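Local structure of NADH:ubiquinone oxidoreductase, Na translocating, F subunit (Porphyromonas gingivalis, 2R6H) at residues G42-I47 / V86-M91; F27-P32 / V141-P146; G148-Q153 / F285-G290. The protein binds flavin-adenine dinucleotide and belongs to the ferredoxin-reductase-like flavoproteins, pairing an FAD-binding antiparallel beta-barrel with an NAD-binding parallel-sheet domain. All coordinates share one frame; numbering follows the deposited sequence.

Interaction 1: residues G42-I47 / V86-M91; sequences GSYAQI and VRAYSM. With FAD (flavin-adenine dinucleotide), chain H.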
loop_
_atom_site.group_PDB
_atom_site.type_symbol
_atom_site.label_atom_id
_atom_site.label_comp_id
_atom_site.label_asym_id
_atom_site.label_seq_id
_atom_site.Cartn_x
_atom_site.Cartn_y
_atom_site.Cartn_z
ATOM N N GLY A 42 -11.305 1.471 1.539
ATOM C CA GLY A 42 -10.619 0.455 2.298
ATOM C C GLY A 42 -11.074 -0.932 1.914
ATOM O O GLY A 42 -10.525 -1.916 2.409
ATOM N N SER A 43 -12.072 -1.020 1.039
ATOM C CA SER A 43 -12.484 -2.312 0.488
ATOM C C SER A 43 -11.489 -2.747 -0.574
ATOM O O SER A 43 -10.684 -1.939 -1.054
ATOM C CB SER A 43 -13.889 -2.246 -0.116
ATOM O OG SER A 43 -14.891 -2.600 0.829
ATOM N N TYR A 44 -11.536 -4.023 -0.943
ATOM C CA TYR A 44 -10.595 -4.526 -1.935
ATOM C C TYR A 44 -11.300 -5.202 -3.080
ATOM O O TYR A 44 -12.477 -5.539 -2.985
ATOM C CB TYR A 44 -9.598 -5.501 -1.313
ATOM C CG TYR A 44 -10.217 -6.761 -0.749
ATOM C CD1 TYR A 44 -10.286 -7.931 -1.498
ATOM C CD2 TYR A 44 -10.715 -6.786 0.539
ATOM C CE1 TYR A 44 -10.843 -9.091 -0.977
ATOM C CE2 TYR A 44 -11.272 -7.941 1.070
ATOM C CZ TYR A 44 -11.337 -9.090 0.310
ATOM O OH TYR A 44 -11.900 -10.224 0.855
ATOM N N ALA A 45 -10.565 -5.393 -4.167
ATOM C CA ALA A 45 -11.084 -6.079 -5.341
ATOM C C ALA A 45 -10.277 -7.347 -5.601
ATOM O O ALA A 45 -9.323 -7.642 -4.881
ATOM C CB ALA A 45 -11.044 -5.161 -6.548
ATOM N N GLN A 46 -10.649 -8.099 -6.627
ATOM C CA GLN A 46 -9.929 -9.322 -6.924
ATOM C C GLN A 46 -9.612 -9.457 -8.390
ATOM O O GLN A 46 -10.494 -9.286 -9.232
ATOM C CB GLN A 46 -10.750 -10.513 -6.500
ATOM C CG GLN A 46 -11.222 -10.409 -5.109
ATOM C CD GLN A 46 -11.589 -11.747 -4.574
ATOM O OE1 GLN A 46 -12.397 -12.460 -5.171
ATOM N NE2 GLN A 46 -10.988 -12.121 -3.447
ATOM N N ILE A 47 -8.358 -9.788 -8.686
ATOM C CA ILE A 47 -7.930 -10.000 -10.058
ATOM C C ILE A 47 -7.932 -11.477 -10.386
ATOM O O ILE A 47 -7.538 -12.298 -9.563
ATOM C CB ILE A 47 -6.500 -9.490 -10.307
ATOM C CG1 ILE A 47 -6.295 -8.115 -9.683
ATOM C CG2 ILE A 47 -6.214 -9.439 -11.804
ATOM C CD1 ILE A 47 -7.247 -7.077 -10.200
ATOM N N VAL A 86 -7.176 -16.342 -8.140
ATOM C CA VAL A 86 -7.763 -15.049 -7.859
ATOM C C VAL A 86 -6.978 -14.389 -6.718
ATOM O O VAL A 86 -6.494 -15.070 -5.815
ATOM C CB VAL A 86 -9.276 -15.219 -7.504
ATOM C CG1 VAL A 86 -9.942 -13.882 -7.216
ATOM C CG2 VAL A 86 -10.001 -15.916 -8.633
ATOM N N ARG A 87 -6.826 -13.073 -6.751
ATOM C CA ARG A 87 -6.021 -12.433 -5.717
ATOM C C ARG A 87 -6.561 -11.079 -5.295
ATOM O O ARG A 87 -7.167 -10.357 -6.095
ATOM C CB ARG A 87 -4.565 -12.298 -6.159
ATOM C CG ARG A 87 -3.618 -12.131 -5.001
ATOM C CD ARG A 87 -3.609 -13.359 -4.108
ATOM N NE ARG A 87 -2.595 -14.329 -4.516
ATOM C CZ ARG A 87 -2.851 -15.510 -5.076
ATOM N NH1 ARG A 87 -1.850 -16.317 -5.418
ATOM N NH2 ARG A 87 -4.102 -15.895 -5.296
ATOM N N ALA A 88 -6.317 -10.737 -4.033
ATOM C CA ALA A 88 -6.884 -9.528 -3.439
ATOM C C ALA A 88 -5.991 -8.282 -3.570
ATOM O O ALA A 88 -4.803 -8.320 -3.233
ATOM C CB ALA A 88 -7.226 -9.783 -1.974
ATOM N N TYR A 89 -6.569 -7.183 -4.052
ATOM C CA TYR A 89 -5.877 -5.898 -4.030
ATOM C C TYR A 89 -6.808 -4.768 -3.585
ATOM O O TYR A 89 -7.953 -4.682 -4.041
ATOM C CB TYR A 89 -5.169 -5.617 -5.369
ATOM C CG TYR A 89 -4.096 -6.648 -5.636
ATOM C CD1 TYR A 89 -2.858 -6.559 -5.024
ATOM C CD2 TYR A 89 -4.340 -7.738 -6.454
ATOM C CE1 TYR A 89 -1.884 -7.519 -5.230
ATOM C CE2 TYR A 89 -3.377 -8.699 -6.672
ATOM C CZ TYR A 89 -2.148 -8.590 -6.055
ATOM O OH TYR A 89 -1.184 -9.558 -6.264
ATOM N N SER A 90 -6.309 -3.932 -2.669
ATOM C CA SER A 90 -7.086 -2.856 -2.062
ATOM C C SER A 90 -7.206 -1.664 -2.999
ATOM O O SER A 90 -6.235 -1.323 -3.661
ATOM C CB SER A 90 -6.406 -2.393 -0.774
ATOM O OG SER A 90 -6.582 -3.328 0.270
HETATM N N MSE A 91 -8.377 -1.024 -3.053
HETATM C CA MSE A 91 -8.539 0.221 -3.824
HETATM C C MSE A 91 -7.822 1.381 -3.169
HETATM O O MSE A 91 -7.955 1.612 -1.972
HETATM C CB MSE A 91 -10.002 0.620 -3.983
HETATM C CG MSE A 91 -10.678 0.088 -5.219
HETATM SE SE MSE A 91 -11.287 -1.741 -4.973
HETATM C CE MSE A 91 -12.651 -1.433 -3.615
HETATM P PA FAD H . 2.163 -15.737 -3.885
HETATM O O1A FAD H . 0.876 -15.791 -3.070
HETATM O O2A FAD H . 2.266 -16.810 -4.974
HETATM O O5B FAD H . 3.461 -15.827 -2.911
HETATM C C5B FAD H . 3.728 -14.800 -1.968
HETATM C C4B FAD H . 5.184 -14.856 -1.520
HETATM O O4B FAD H . 5.454 -16.111 -0.923
HETATM C C3B FAD H . 6.148 -14.695 -2.686
HETATM O O3B FAD H . 7.106 -13.725 -2.342
HETATM C C2B FAD H . 6.827 -16.039 -2.842
HETATM O O2B FAD H . 8.189 -15.864 -3.160
HETATM C C1B FAD H . 6.652 -16.657 -1.458
HETATM N N9A FAD H . 6.646 -18.147 -1.446
HETATM C C8A FAD H . 5.914 -19.008 -2.236
HETATM N N7A FAD H . 6.211 -20.285 -1.880
HETATM C C5A FAD H . 7.123 -20.258 -0.869
HETATM C C6A FAD H . 7.772 -21.259 -0.132
HETATM N N6A FAD H . 7.597 -22.546 -0.433
HETATM N N1A FAD H . 8.674 -20.909 0.865
HETATM C C2A FAD H . 8.937 -19.574 1.133
HETATM N N3A FAD H . 8.295 -18.585 0.402
HETATM C C4A FAD H . 7.405 -18.918 -0.584
HETATM N N1 FAD H . -1.103 -6.702 -1.826
HETATM C C2 FAD H . -0.738 -5.553 -2.478
HETATM O O2 FAD H . 0.366 -5.515 -3.004
HETATM N N3 FAD H . -1.609 -4.475 -2.529
HETATM C C4 FAD H . -2.864 -4.535 -1.929
HETATM O O4 FAD H . -3.684 -3.601 -1.947
HETATM C C4X FAD H . -3.220 -5.703 -1.277
HETATM N N5 FAD H . -4.460 -5.772 -0.681
HETATM C C5X FAD H . -4.810 -6.932 -0.019
HETATM C C6 FAD H . -6.059 -6.991 0.591
HETATM C C7 FAD H . -6.460 -8.140 1.262
HETATM C C7M FAD H . -7.822 -8.162 1.903
HETATM C C8 FAD H . -5.591 -9.233 1.318
HETATM C C8M FAD H . -5.993 -10.478 2.038
HETATM C C9 FAD H . -4.344 -9.165 0.709
HETATM C C9A FAD H . -3.942 -8.020 0.036
HETATM N N10 FAD H . -2.697 -7.943 -0.570
HETATM C C10 FAD H . -2.339 -6.785 -1.221
HETATM C "C1'" FAD H . -1.798 -9.133 -0.727
HETATM C "C2'" FAD H . -2.069 -9.758 -2.085
HETATM O "O2'" FAD H . -3.405 -10.196 -2.125
HETATM C "C3'" FAD H . -1.154 -10.942 -2.375
HETATM O "O3'" FAD H . -1.019 -11.772 -1.243
HETATM C "C4'" FAD H . 0.195 -10.438 -2.851
HETATM O "O4'" FAD H . -0.018 -9.870 -4.115
HETATM C "C5'" FAD H . 1.190 -11.575 -3.002
HETATM O "O5'" FAD H . 0.539 -12.648 -3.640
HETATM P P FAD H . 1.186 -13.311 -4.954
HETATM O O1P FAD H . 0.166 -14.166 -5.667
HETATM O O2P FAD H . 1.765 -12.239 -5.840
HETATM O O3P FAD H . 2.372 -14.217 -4.395
#
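Strands 44-47 and 86-90 run antiparallel, their axes 4.4 Å apart at closest, as neighbours in the FAD-binding beta-barrel of this ferredoxin-reductase-like flavoprotein. Ala45 and Tyr89 are a hydrogen-bonded pair, with Ala45 N 2.7 Å from Tyr89 O, and Ile47 with Arg87 is another; Tyr44-Ser90 and Gln46-Ala88 are non-hydrogen-bonded pairs. The bond from Met91 N to Ser43 O extends the pairing. On the face carrying Tyr44 and Ala88, Tyr44 CD1 lies 3.6 Å from Ala88 CB, and the flavin methyl C7M sits over one face of the Tyr44 ring, toward its rim. On the other, the Ile47 side chain crosses that of Tyr89 at about a right angle, its CG1 3.8 Å from Tyr89 CD2. Just past the strand, the bent selenomethionine Met91 lays SE beside Ala45 CB. Strand 85-90 also holds the cofactor. Ser90 N donates to FAD O4 at 2.7 Å, Ala88 O accepts from FAD O2', and Tyr89 OH, hydrogen-bonded to Ser128 OG, lies doubtfully close to FAD O4'. Arg87 leaves the strand with CG anti to its N (chi1 -159°), then bends at chi2 and chi3, so that NE and NH1 both donate to phosphate oxygen FAD O1P, each at 3.0 Å.

Interaction 2: residues F27-P32 / V141-P146; sequences FVVKLP and VMMSGP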
loop_
_atom_site.group_PDB
_atom_site.type_symbol
_atom_site.label_atom_id
_atom_site.label_comp_id
_atom_site.label_asym_id
_atom_site.label_seq_id
_atom_site.Cartn_x
_atom_site.Cartn_y
_atom_site.Cartn_z
ATOM N N PHE A 27 -0.878 0.370 -10.372
ATOM C CA PHE A 27 -1.596 -0.370 -11.399
ATOM C C PHE A 27 -3.004 0.196 -11.564
ATOM O O PHE A 27 -3.837 0.062 -10.681
ATOM C CB PHE A 27 -1.629 -1.840 -10.998
ATOM C CG PHE A 27 -2.335 -2.722 -11.967
ATOM C CD1 PHE A 27 -1.993 -2.707 -13.313
ATOM C CD2 PHE A 27 -3.318 -3.593 -11.532
ATOM C CE1 PHE A 27 -2.633 -3.522 -14.205
ATOM C CE2 PHE A 27 -3.960 -4.413 -12.420
ATOM C CZ PHE A 27 -3.618 -4.378 -13.766
ATOM N N VAL A 28 -3.251 0.838 -12.697
ATOM C CA VAL A 28 -4.463 1.618 -12.895
ATOM C C VAL A 28 -5.333 1.045 -14.025
ATOM O O VAL A 28 -4.926 1.023 -15.196
ATOM C CB VAL A 28 -4.105 3.087 -13.209
ATOM C CG1 VAL A 28 -5.355 3.910 -13.432
ATOM C CG2 VAL A 28 -3.255 3.681 -12.086
ATOM N N VAL A 29 -6.532 0.588 -13.678
ATOM C CA VAL A 29 -7.412 -0.053 -14.653
ATOM C C VAL A 29 -8.721 0.717 -14.825
ATOM O O VAL A 29 -9.163 1.400 -13.899
ATOM C CB VAL A 29 -7.710 -1.528 -14.262
ATOM C CG1 VAL A 29 -6.421 -2.370 -14.287
ATOM C CG2 VAL A 29 -8.386 -1.593 -12.892
ATOM N N LYS A 30 -9.337 0.608 -16.002
ATOM C CA LYS A 30 -10.589 1.318 -16.276
ATOM C C LYS A 30 -11.740 0.358 -16.574
ATOM O O LYS A 30 -11.565 -0.620 -17.304
ATOM C CB LYS A 30 -10.407 2.299 -17.447
ATOM C CG LYS A 30 -11.599 3.214 -17.713
ATOM C CD LYS A 30 -11.442 3.977 -19.031
ATOM C CE LYS A 30 -11.434 3.010 -20.219
ATOM N NZ LYS A 30 -11.601 3.681 -21.545
ATOM N N LEU A 31 -12.917 0.634 -16.018
ATOM C CA LEU A 31 -14.081 -0.217 -16.274
ATOM C C LEU A 31 -14.687 0.112 -17.624
ATOM O O LEU A 31 -14.407 1.180 -18.174
ATOM C CB LEU A 31 -15.114 -0.115 -15.146
ATOM C CG LEU A 31 -14.874 -1.106 -13.994
ATOM C CD1 LEU A 31 -13.510 -0.882 -13.376
ATOM C CD2 LEU A 31 -15.945 -1.030 -12.929
ATOM N N PRO A 32 -15.487 -0.818 -18.183
ATOM C CA PRO A 32 -16.186 -0.582 -19.458
ATOM C C PRO A 32 -16.957 0.733 -19.392
ATOM O O PRO A 32 -17.374 1.103 -18.292
ATOM C CB PRO A 32 -17.175 -1.748 -19.537
ATOM C CG PRO A 32 -16.545 -2.838 -18.745
ATOM C CD PRO A 32 -15.756 -2.163 -17.640
ATOM N N VAL A 141 -7.848 -7.170 -17.939
ATOM C CA VAL A 141 -7.881 -7.979 -16.725
ATOM C C VAL A 141 -9.308 -8.200 -16.290
ATOM O O VAL A 141 -10.155 -7.322 -16.479
ATOM C CB VAL A 141 -7.163 -7.282 -15.574
ATOM C CG1 VAL A 141 -5.758 -7.798 -15.450
ATOM C CG2 VAL A 141 -7.193 -5.771 -15.781
HETATM N N MSE A 142 -9.569 -9.360 -15.696
HETATM C CA MSE A 142 -10.865 -9.627 -15.085
HETATM C C MSE A 142 -10.810 -9.216 -13.634
HETATM O O MSE A 142 -9.893 -9.596 -12.915
HETATM C CB MSE A 142 -11.206 -11.106 -15.172
HETATM C CG MSE A 142 -11.268 -11.634 -16.586
HETATM SE SE MSE A 142 -12.738 -10.875 -17.634
HETATM C CE MSE A 142 -11.884 -10.927 -19.410
HETATM N N MSE A 143 -11.792 -8.443 -13.198
HETATM C CA MSE A 143 -11.747 -7.895 -11.859
HETATM C C MSE A 143 -13.110 -7.882 -11.204
HETATM O O MSE A 143 -14.095 -7.499 -11.813
HETATM C CB MSE A 143 -11.186 -6.485 -11.898
HETATM C CG MSE A 143 -10.779 -5.991 -10.543
HETATM SE SE MSE A 143 -9.980 -4.218 -10.577
HETATM C CE MSE A 143 -11.587 -3.185 -10.999
ATOM N N SER A 144 -13.166 -8.304 -9.954
ATOM C CA SER A 144 -14.425 -8.283 -9.216
ATOM C C SER A 144 -14.295 -7.483 -7.931
ATOM O O SER A 144 -13.203 -7.327 -7.392
ATOM C CB SER A 144 -14.903 -9.708 -8.901
ATOM O OG SER A 144 -13.871 -10.508 -8.342
ATOM N N GLY A 145 -15.419 -6.979 -7.440
ATOM C CA GLY A 145 -15.438 -6.248 -6.188
ATOM C C GLY A 145 -16.776 -5.563 -5.997
ATOM O O GLY A 145 -17.648 -5.696 -6.859
ATOM N N PRO A 146 -16.941 -4.830 -4.874
ATOM C CA PRO A 146 -15.917 -4.655 -3.835
ATOM C C PRO A 146 -16.019 -5.759 -2.792
ATOM O O PRO A 146 -17.051 -6.416 -2.714
ATOM C CB PRO A 146 -16.324 -3.332 -3.173
ATOM C CG PRO A 146 -17.629 -2.935 -3.801
ATOM C CD PRO A 146 -18.169 -4.114 -4.510
#
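Val29 sits at the middle of this contact, its two methyls reaching different residues of 141-146: CG1 lies 3.8 Å from Val141 CG2, and CG2 is equally far, 3.8 Å, from the selenium SE of Met143. This division follows from chi1 of -64°, which puts CG1 beside the backbone N and CG2 between that N and the carbonyl carbon. The other touches are apolar too. Leu31 CD1 comes 3.8 Å from Met143 CE, the two side chains crossing at about a right angle, whereas Phe27 makes a looser approach, its CZ 4.3 Å from Val141 CG2. Met143, a selenomethionine, is poorly ordered, which leaves the placing of its SE and CE less certain. Polar interactions play no part across the contact: no hydrogen bond joins the segments, and the axes of strands 27-30 and 141-146 stay 9.5 Å apart at closest and are nearly perpendicular, at 84°. That is orthogonal packing of strands across the inside of a beta-barrel. Strand 9-19 lies between 24-30 and 140-147 in the order of the sheet. Ile101 of strand 100-106 touches both Val29 and Met143, while Ile47 of strand 44-49 packs on Val141 and Met143, so these strands share one apolar barrel core.

Interaction 3: residues G148-Q153 / F285-G290; sequences GDFHIQ and FFDDFG. With FAD (flavin-adenine dinucleotide), chain H.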
loop_
_atom_site.group_PDB
_atom_site.type_symbol
_atom_site.label_atom_id
_atom_site.label_comp_id
_atom_site.label_asym_id
_atom_site.label_seq_id
_atom_site.Cartn_x
_atom_site.Cartn_y
_atom_site.Cartn_z
ATOM N N GLY A 148 -14.804 -6.745 1.536
ATOM C CA GLY A 148 -14.014 -6.467 2.721
ATOM C C GLY A 148 -14.738 -5.568 3.703
ATOM O O GLY A 148 -15.748 -4.951 3.366
ATOM N N ASP A 149 -14.219 -5.497 4.925
ATOM C CA ASP A 149 -14.945 -4.882 6.030
ATOM C C ASP A 149 -14.185 -3.686 6.592
ATOM O O ASP A 149 -14.671 -2.993 7.487
ATOM C CB ASP A 149 -15.204 -5.907 7.136
ATOM C CG ASP A 149 -16.471 -5.614 7.917
ATOM O OD1 ASP A 149 -16.665 -4.449 8.321
ATOM O OD2 ASP A 149 -17.272 -6.550 8.125
ATOM N N PHE A 150 -12.990 -3.447 6.061
ATOM C CA PHE A 150 -12.065 -2.490 6.655
ATOM C C PHE A 150 -12.500 -1.055 6.376
ATOM O O PHE A 150 -12.179 -0.491 5.330
ATOM C CB PHE A 150 -10.645 -2.719 6.131
ATOM C CG PHE A 150 -9.631 -1.763 6.689
ATOM C CD1 PHE A 150 -8.900 -0.939 5.849
ATOM C CD2 PHE A 150 -9.407 -1.687 8.053
ATOM C CE1 PHE A 150 -7.966 -0.058 6.358
ATOM C CE2 PHE A 150 -8.476 -0.807 8.569
ATOM C CZ PHE A 150 -7.754 0.008 7.721
ATOM N N HIS A 151 -13.251 -0.376 7.291
ATOM C CA HIS A 151 -13.860 0.919 6.988
ATOM C C HIS A 151 -13.757 1.920 8.144
ATOM O O HIS A 151 -13.681 1.532 9.312
ATOM C CB HIS A 151 -15.340 0.746 6.602
ATOM C CG HIS A 151 -15.578 -0.202 5.458
ATOM N ND1 HIS A 151 -16.526 -1.197 5.505
ATOM C CD2 HIS A 151 -14.989 -0.292 4.241
ATOM C CE1 HIS A 151 -16.508 -1.871 4.364
ATOM N NE2 HIS A 151 -15.586 -1.343 3.584
ATOM N N ILE A 152 -13.806 3.207 7.797
ATOM C CA ILE A 152 -13.801 4.279 8.785
ATOM C C ILE A 152 -14.958 4.130 9.767
ATOM O O ILE A 152 -16.071 3.772 9.381
ATOM C CB ILE A 152 -13.883 5.664 8.115
ATOM C CG1 ILE A 152 -12.884 5.758 6.961
ATOM C CG2 ILE A 152 -13.632 6.764 9.135
ATOM C CD1 ILE A 152 -13.169 6.891 5.998
ATOM N N GLN A 153 -14.687 4.407 11.039
ATOM C CA GLN A 153 -15.725 4.401 12.060
ATOM C C GLN A 153 -16.454 5.737 12.108
ATOM O O GLN A 153 -15.839 6.796 11.983
ATOM C CB GLN A 153 -15.127 4.076 13.430
ATOM C CG GLN A 153 -14.279 2.817 13.448
ATOM C CD GLN A 153 -15.077 1.572 13.115
ATOM O OE1 GLN A 153 -15.949 1.157 13.880
ATOM N NE2 GLN A 153 -14.783 0.969 11.969
ATOM N N PHE A 285 -7.526 -0.693 14.263
ATOM C CA PHE A 285 -8.165 -1.292 13.096
ATOM C C PHE A 285 -7.132 -1.694 12.056
ATOM O O PHE A 285 -6.601 -0.845 11.343
ATOM C CB PHE A 285 -9.177 -0.321 12.501
ATOM C CG PHE A 285 -10.213 0.115 13.474
ATOM C CD1 PHE A 285 -11.399 -0.589 13.600
ATOM C CD2 PHE A 285 -9.999 1.212 14.292
ATOM C CE1 PHE A 285 -12.365 -0.200 14.505
ATOM C CE2 PHE A 285 -10.964 1.608 15.213
ATOM C CZ PHE A 285 -12.148 0.898 15.316
ATOM N N PHE A 286 -6.863 -2.993 11.963
ATOM C CA PHE A 286 -5.793 -3.505 11.112
ATOM C C PHE A 286 -6.297 -4.261 9.876
ATOM O O PHE A 286 -7.069 -5.214 9.996
ATOM C CB PHE A 286 -4.881 -4.405 11.943
ATOM C CG PHE A 286 -3.764 -5.022 11.171
ATOM C CD1 PHE A 286 -3.445 -6.359 11.345
ATOM C CD2 PHE A 286 -3.020 -4.269 10.276
ATOM C CE1 PHE A 286 -2.387 -6.944 10.639
ATOM C CE2 PHE A 286 -1.965 -4.846 9.558
ATOM C CZ PHE A 286 -1.647 -6.187 9.745
ATOM N N ASP A 287 -5.864 -3.814 8.695
ATOM C CA ASP A 287 -6.093 -4.535 7.444
ATOM C C ASP A 287 -4.889 -5.425 7.151
ATOM O O ASP A 287 -3.787 -4.947 6.848
ATOM C CB ASP A 287 -6.366 -3.578 6.270
ATOM C CG ASP A 287 -7.145 -4.247 5.129
ATOM O OD1 ASP A 287 -7.573 -5.408 5.315
ATOM O OD2 ASP A 287 -7.345 -3.617 4.060
ATOM N N ASP A 288 -5.130 -6.727 7.251
ATOM C CA ASP A 288 -4.099 -7.740 7.136
ATOM C C ASP A 288 -3.943 -8.219 5.696
ATOM O O ASP A 288 -4.859 -8.817 5.128
ATOM C CB ASP A 288 -4.457 -8.919 8.036
ATOM C CG ASP A 288 -3.275 -9.803 8.328
ATOM O OD1 ASP A 288 -2.251 -9.684 7.619
ATOM O OD2 ASP A 288 -3.369 -10.610 9.274
ATOM N N PHE A 289 -2.781 -7.956 5.106
ATOM C CA PHE A 289 -2.517 -8.400 3.741
ATOM C C PHE A 289 -2.186 -9.900 3.706
ATOM O O PHE A 289 -1.923 -10.464 2.641
ATOM C CB PHE A 289 -1.413 -7.554 3.082
ATOM C CG PHE A 289 -1.913 -6.259 2.479
ATOM C CD1 PHE A 289 -1.138 -5.549 1.568
ATOM C CD2 PHE A 289 -3.168 -5.759 2.806
ATOM C CE1 PHE A 289 -1.593 -4.357 1.011
ATOM C CE2 PHE A 289 -3.630 -4.567 2.247
ATOM C CZ PHE A 289 -2.839 -3.869 1.353
ATOM N N GLY A 290 -2.212 -10.541 4.874
ATOM C CA GLY A 290 -1.959 -11.972 4.975
ATOM C C GLY A 290 -0.501 -12.356 5.186
ATOM O O GLY A 290 0.345 -12.187 4.304
HETATM P PA FAD H . 2.163 -15.737 -3.885
HETATM O O1A FAD H . 0.876 -15.791 -3.070
HETATM O O2A FAD H . 2.266 -16.810 -4.974
HETATM O O5B FAD H . 3.461 -15.827 -2.911
HETATM C C5B FAD H . 3.728 -14.800 -1.968
HETATM C C4B FAD H . 5.184 -14.856 -1.520
HETATM O O4B FAD H . 5.454 -16.111 -0.923
HETATM C C3B FAD H . 6.148 -14.695 -2.686
HETATM O O3B FAD H . 7.106 -13.725 -2.342
HETATM C C2B FAD H . 6.827 -16.039 -2.842
HETATM O O2B FAD H . 8.189 -15.864 -3.160
HETATM C C1B FAD H . 6.652 -16.657 -1.458
HETATM N N9A FAD H . 6.646 -18.147 -1.446
HETATM C C8A FAD H . 5.914 -19.008 -2.236
HETATM N N7A FAD H . 6.211 -20.285 -1.880
HETATM C C5A FAD H . 7.123 -20.258 -0.869
HETATM C C6A FAD H . 7.772 -21.259 -0.132
HETATM N N6A FAD H . 7.597 -22.546 -0.433
HETATM N N1A FAD H . 8.674 -20.909 0.865
HETATM C C2A FAD H . 8.937 -19.574 1.133
HETATM N N3A FAD H . 8.295 -18.585 0.402
HETATM C C4A FAD H . 7.405 -18.918 -0.584
HETATM N N1 FAD H . -1.103 -6.702 -1.826
HETATM C C2 FAD H . -0.738 -5.553 -2.478
HETATM O O2 FAD H . 0.366 -5.515 -3.004
HETATM N N3 FAD H . -1.609 -4.475 -2.529
HETATM C C4 FAD H . -2.864 -4.535 -1.929
HETATM O O4 FAD H . -3.684 -3.601 -1.947
HETATM C C4X FAD H . -3.220 -5.703 -1.277
HETATM N N5 FAD H . -4.460 -5.772 -0.681
HETATM C C5X FAD H . -4.810 -6.932 -0.019
HETATM C C6 FAD H . -6.059 -6.991 0.591
HETATM C C7 FAD H . -6.460 -8.140 1.262
HETATM C C7M FAD H . -7.822 -8.162 1.903
HETATM C C8 FAD H . -5.591 -9.233 1.318
HETATM C C8M FAD H . -5.993 -10.478 2.038
HETATM C C9 FAD H . -4.344 -9.165 0.709
HETATM C C9A FAD H . -3.942 -8.020 0.036
HETATM N N10 FAD H . -2.697 -7.943 -0.570
HETATM C C10 FAD H . -2.339 -6.785 -1.221
HETATM C "C1'" FAD H . -1.798 -9.133 -0.727
HETATM C "C2'" FAD H . -2.069 -9.758 -2.085
HETATM O "O2'" FAD H . -3.405 -10.196 -2.125
HETATM C "C3'" FAD H . -1.154 -10.942 -2.375
HETATM O "O3'" FAD H . -1.019 -11.772 -1.243
HETATM C "C4'" FAD H . 0.195 -10.438 -2.851
HETATM O "O4'" FAD H . -0.018 -9.870 -4.115
HETATM C "C5'" FAD H . 1.190 -11.575 -3.002
HETATM O "O5'" FAD H . 0.539 -12.648 -3.640
HETATM P P FAD H . 1.186 -13.311 -4.954
HETATM O O1P FAD H . 0.166 -14.166 -5.667
HETATM O O2P FAD H . 1.765 -12.239 -5.840
HETATM O O3P FAD H . 2.372 -14.217 -4.395
#
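Phe150 turns a face to Asp287 and an edge to Phe285. Asp287 CB sits almost squarely over the centre of the Phe150 ring, 3.7 Å from the centroid and 11° off the ring normal, a CH-pi contact. Beyond CB, the carboxylate leans along the same ring, its plane tilted 27° from it, and OD2 comes to 3.6 Å from Phe150 CD1. Phe150 swings its ring away from its own backbone N, out toward strand 284-287. There the CE2 end meets the backbone: Phe285 O lies near the ring plane, 3.3 Å from Phe150 CE2. The second pair is flatter. Gln153 brings its amide to the Phe285 ring with the planes only 20° apart, CG lying 3.4 Å from Phe285 CZ and CD resting near CE1. That amide is steadied from its own segment, since NE2 donates to His151 O at 2.9 Å. Tyr259 of strand 256-261 stacks on Phe285 and is hydrogen-bonded through its OH to Gln153 N, tying the two segments together indirectly.

Further along, Asp288 OD1 accepts from Gly290 N in an Asx turn, and Phe289 lays one face over the flavin, its CE1 close to FAD C4X. An aromatic residue near the C terminus that covers the flavin is familiar from ferredoxin-reductase-like proteins.

The contact thus joins the loop leaving the barrel to the edge strand of the parallel sheet. No hydrogen bond crosses directly between the segments: the union rests on a methylene over a ring face, an amide alongside a ring, and a carbonyl oxygen near the plane of a ring, at its edge, where the slightly positive aromatic hydrogens probably suit it.

Interactions 1 and 2 lie in the same antiparallel barrel sheet, their centres about 9 Å apart, and interaction 1 is nested along the chain inside the loop closed by interaction 2. They meet where strands 44-49 and 140-147 are neighbours, through a probable hydrogen bond from Gln46 N to Ser144 O. Interaction 3 follows both in the chain, its centre about 12 Å from that of interaction 1 and about 20 Å from that of interaction 2, and links the loop after strand 140-147 to the parallel sheet of the NAD-binding domain. A Ser43 OG-His151 NE2 hydrogen bond, tentative because His151 has two conformers, connects it to interaction 1. Since interactions 1 and 3 both touch FAD, the flavin lies where the two domains come together.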